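Side-chain contacts in histidine acid phosphatase (Bifidobacterium longum subsp. infantis, PDB 6RXD), which probably hydrolyses phosphate monoesters of inositol polyphosphates, phytate among them, and of 2,3-bisphosphoglycerate, as a phytase of the histidine acid phosphatase family: residues 73-76 with 77-80; 227-230 with 231-235. All coordinates share one frame; numbering follows the deposited sequence.

Contact 1: residues 73-76 with 77-80; sequences KSEA and IKAE
Ser74 and Ile77 meet in an N-terminal helix cap, and Glu75 pairs with Lys78 in the first turn of the same helix, 75-95, at the protein surface. Ser74 OG sits between its own backbone N and carbonyl carbon (chi1 76°), which turns it back over the start of the helix, where it accepts the amide of Ile77 N at 3.0 Å. The N-H points almost straight at the hydroxyl oxygen, 161° at the hydrogen. Ser74 OG also lies 3.3 Å from Ile77 CG1. Just before the cap, Ile77 CD1 reaches back to Lys73 CB at 3.8 Å. Ser74 O then takes Lys78 N, the first of three successive i to i+4 backbone bonds; Ala79 N to Glu75 O and Glu80 N to Ala76 O follow. On the flank, Glu75 bends at chi2 and Lys78 at chi3, and the two chains run side by side in the same direction. Lys78 NZ donates to Glu75 OE2 at 2.8 Å, approaching from above the carboxylate plane, 35° out of it, while Glu75 OE1 stays farther off. An alanine in place of Lys78 would probably leave the Glu75 carboxylate without its positive mate and free to swing on this exposed flank. Lys73 leads away and gives its NZ to Ser246 O, tying the capped end to the loop that also brings Ile248 against Ile77. The chemistry implies a helix start secured twice: the hydroxyl occupies an amide that has no preceding helical carbonyl to accept it, and the acid at the first helical position probably favours the helix start, its charge probably balanced in part by Lys78.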
loop_
_atom_site.group_PDB
_atom_site.type_symbol
_atom_site.label_atom_id
_atom_site.label_comp_id
_atom_site.label_asym_id
_atom_site.label_seq_id
_atom_site.Cartn_x
_atom_site.Cartn_y
_atom_site.Cartn_z
ATOM N N LYS A 73 19.476 -18.197 24.754
ATOM C CA LYS A 73 19.470 -19.652 24.920
ATOM C C LYS A 73 20.818 -20.313 24.637
ATOM O O LYS A 73 21.132 -21.370 25.198
ATOM C CB LYS A 73 18.361 -20.294 24.081
ATOM C CG LYS A 73 16.979 -20.090 24.678
ATOM C CD LYS A 73 16.025 -21.217 24.288
ATOM C CE LYS A 73 14.862 -21.333 25.269
ATOM N NZ LYS A 73 13.710 -22.053 24.647
ATOM N N SER A 74 21.621 -19.685 23.782
ATOM C CA SER A 74 22.977 -20.167 23.506
ATOM C C SER A 74 23.846 -19.055 22.930
ATOM O O SER A 74 23.338 -18.002 22.522
ATOM C CB SER A 74 22.960 -21.349 22.530
ATOM O OG SER A 74 22.718 -20.911 21.206
ATOM N N GLU A 75 25.156 -19.298 22.903
ATOM C CA GLU A 75 26.110 -18.361 22.322
ATOM C C GLU A 75 25.883 -18.200 20.830
ATOM O O GLU A 75 25.976 -17.093 20.295
ATOM C CB GLU A 75 27.543 -18.840 22.576
ATOM C CG GLU A 75 28.023 -18.615 23.992
ATOM C CD GLU A 75 28.315 -17.158 24.271
ATOM O OE1 GLU A 75 28.917 -16.495 23.401
ATOM O OE2 GLU A 75 27.942 -16.674 25.361
ATOM N N ALA A 76 25.604 -19.304 20.144
ATOM C CA ALA A 76 25.301 -19.230 18.718
ATOM C C ALA A 76 24.024 -18.434 18.449
ATOM O O ALA A 76 23.963 -17.657 17.504
ATOM C CB ALA A 76 25.202 -20.636 18.104
ATOM N N ILE A 77 23.002 -18.636 19.276
ATOM C CA ILE A 77 21.745 -17.892 19.133
ATOM C C ILE A 77 21.935 -16.386 19.378
ATOM O O ILE A 77 21.389 -15.549 18.645
ATOM C CB ILE A 77 20.667 -18.506 20.061
ATOM C CG1 ILE A 77 20.156 -19.814 19.441
ATOM C CG2 ILE A 77 19.519 -17.534 20.310
ATOM C CD1 ILE A 77 19.266 -20.647 20.381
ATOM N N LYS A 78 22.723 -16.046 20.396
ATOM C CA LYS A 78 23.083 -14.656 20.675
ATOM C C LYS A 78 23.733 -14.035 19.453
ATOM O O LYS A 78 23.310 -12.986 18.968
ATOM C CB LYS A 78 24.094 -14.593 21.822
ATOM C CG LYS A 78 24.549 -13.184 22.179
ATOM C CD LYS A 78 25.848 -13.166 22.983
ATOM C CE LYS A 78 25.872 -14.233 24.055
ATOM N NZ LYS A 78 27.023 -14.058 24.995
ATOM N N ALA A 79 24.787 -14.682 18.960
ATOM C CA ALA A 79 25.519 -14.132 17.824
ATOM C C ALA A 79 24.632 -13.942 16.603
ATOM O O ALA A 79 24.753 -12.946 15.891
ATOM C CB ALA A 79 26.728 -15.021 17.487
ATOM N N GLU A 80 23.740 -14.896 16.362
ATOM C CA GLU A 80 22.888 -14.821 15.175
ATOM C C GLU A 80 21.866 -13.696 15.295
ATOM O O GLU A 80 21.627 -12.970 14.315
ATOM C CB GLU A 80 22.198 -16.161 14.874
ATOM C CG GLU A 80 21.232 -16.122 13.691
ATOM C CD GLU A 80 21.931 -16.066 12.339
ATOM O OE1 GLU A 80 23.178 -16.166 12.287
ATOM O OE2 GLU A 80 21.228 -15.934 11.315
#

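Contact 2: residues 227-230 with 231-235; sequences AEKT and IGDNV
Lys229 and Asp233, one turn apart, close a salt bridge across the C-terminal end of helix 222-232. The lysine is extended as far as CE, with CG anti to the backbone N (chi1 171°), and only its last torsion folds (chi4 48°), dropping the amino group onto the carboxylate. Lys229 NZ donates to Asp233 OD2 at 2.9 Å, on the syn lone pair of that oxygen, and the two side chains cross obliquely. Lys229 CG passes 3.5 Å from the same Asp233 OD2. A water donates to Asp233 OD1 at 2.8 Å and, more distantly, to Lys229 O, so both carboxylate oxygens are engaged. Lys229 O also receives Asp233 N at 2.9 Å in a bent bond, 136° at the hydrogen; the same amide makes a weak second bond to Thr230 O. A second water links Thr230 O to Asn234 ND2. On the inner face Ile231 lays CG1 3.5 Å from Ala227 O, and beyond this contact its side chain packs on Trp347 and Ala351 of helix 339-357, while Thr230 OG1 bonds Thr423 O. Glu228, with nearby Glu352 and Glu356, forms a zinc site known for this protein, to which no zinc is bound in this chain. A last helical turn closed by a side-chain salt bridge is thus followed at once by an asparagine N-cap: Asn234 OD1 takes Val237 N of helix 235-245 directly after helix 222-232 ends, and the two helices are joined by a short turn.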
loop_
_atom_site.group_PDB
_atom_site.type_symbol
_atom_site.label_atom_id
_atom_site.label_comp_id
_atom_site.label_asym_id
_atom_site.label_seq_id
_atom_site.Cartn_x
_atom_site.Cartn_y
_atom_site.Cartn_z
ATOM N N ALA A 227 -13.474 -2.780 19.560
ATOM C CA ALA A 227 -13.015 -3.935 18.800
ATOM C C ALA A 227 -11.500 -4.043 18.886
ATOM O O ALA A 227 -10.945 -5.145 19.002
ATOM C CB ALA A 227 -13.465 -3.841 17.341
ATOM N N GLU A 228 -10.829 -2.899 18.801
ATOM C CA GLU A 228 -9.375 -2.884 18.867
ATOM C C GLU A 228 -8.864 -3.282 20.248
ATOM O O GLU A 228 -7.826 -3.933 20.352
ATOM C CB GLU A 228 -8.812 -1.527 18.411
ATOM C CG GLU A 228 -8.916 -1.353 16.907
ATOM C CD GLU A 228 -8.299 -0.073 16.381
ATOM O OE1 GLU A 228 -7.918 0.795 17.196
ATOM O OE2 GLU A 228 -8.200 0.063 15.133
ATOM N N LYS A 229 -9.581 -2.893 21.302
ATOM C CA LYS A 229 -9.240 -3.364 22.645
ATOM C C LYS A 229 -9.365 -4.882 22.741
ATOM O O LYS A 229 -8.474 -5.559 23.261
ATOM C CB LYS A 229 -10.108 -2.694 23.716
ATOM C CG LYS A 229 -9.920 -3.334 25.098
ATOM C CD LYS A 229 -10.732 -2.664 26.188
ATOM C CE LYS A 229 -10.423 -3.305 27.540
ATOM N NZ LYS A 229 -8.949 -3.433 27.766
ATOM N N THR A 230 -10.471 -5.416 22.226
ATOM C CA THR A 230 -10.689 -6.857 22.223
ATOM C C THR A 230 -9.532 -7.563 21.515
ATOM O O THR A 230 -9.000 -8.566 21.996
ATOM C CB THR A 230 -12.025 -7.208 21.540
ATOM O OG1 THR A 230 -13.106 -6.725 22.352
ATOM C CG2 THR A 230 -12.164 -8.717 21.361
ATOM N N ILE A 231 -9.131 -7.018 20.375
ATOM C CA ILE A 231 -8.058 -7.627 19.603
ATOM C C ILE A 231 -6.719 -7.462 20.315
ATOM O O ILE A 231 -5.908 -8.392 20.355
ATOM C CB ILE A 231 -8.063 -7.076 18.163
ATOM C CG1 ILE A 231 -9.250 -7.704 17.420
ATOM C CG2 ILE A 231 -6.750 -7.378 17.444
ATOM C CD1 ILE A 231 -9.505 -7.167 16.044
ATOM N N GLY A 232 -6.500 -6.293 20.909
ATOM C CA GLY A 232 -5.265 -6.037 21.632
ATOM C C GLY A 232 -5.090 -6.927 22.848
ATOM O O GLY A 232 -3.966 -7.192 23.281
ATOM N N ASP A 233 -6.202 -7.385 23.414
ATOM C CA ASP A 233 -6.142 -8.235 24.595
ATOM C C ASP A 233 -6.153 -9.720 24.246
ATOM O O ASP A 233 -6.204 -10.569 25.135
ATOM C CB ASP A 233 -7.310 -7.923 25.534
ATOM C CG ASP A 233 -7.201 -6.545 26.163
ATOM O OD1 ASP A 233 -6.082 -5.999 26.224
ATOM O OD2 ASP A 233 -8.239 -6.014 26.606
ATOM N N ASN A 234 -6.102 -10.035 22.955
ATOM C CA ASN A 234 -6.192 -11.427 22.519
ATOM C C ASN A 234 -5.139 -12.316 23.175
ATOM O O ASN A 234 -3.939 -12.070 23.041
ATOM C CB ASN A 234 -6.068 -11.519 20.997
ATOM C CG ASN A 234 -6.291 -12.918 20.495
ATOM O OD1 ASN A 234 -5.360 -13.713 20.434
ATOM N ND2 ASN A 234 -7.540 -13.247 20.167
ATOM N N VAL A 235 -5.587 -13.345 23.887
ATOM C CA VAL A 235 -4.674 -14.193 24.653
ATOM C C VAL A 235 -3.774 -15.029 23.746
ATOM O O VAL A 235 -2.609 -15.293 24.072
ATOM C CB VAL A 235 -5.456 -15.105 25.630
ATOM C CG1 VAL A 235 -4.528 -16.075 26.334
ATOM C CG2 VAL A 235 -6.208 -14.260 26.642
HETATM O O HOH W 1 -6.018 -3.802 24.473
HETATM O O HOH W 2 -9.511 -11.144 20.462
#

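In the fold
Both contacts are local and sit at helix ends, contact 1 at the N-terminus of helix 75-95 and contact 2 at the C-terminus of helix 222-232, where it leads into the next helix. Contact 1 is wholly a surface feature, about 35 Å from the centre of the chain to its own centre; contact 2 is partly buried, with Ala227 and Ile231 turned to helix 339-357. Each carries one acid-lysine pair, spaced i to i+3 with the acid first in contact 1, and i to i+4 with the lysine first in contact 2. A hydroxyl accepts an amide in the former, whereas waters help to satisfy carbonyls in the latter. Their centres lie 33 Å apart and they do not touch.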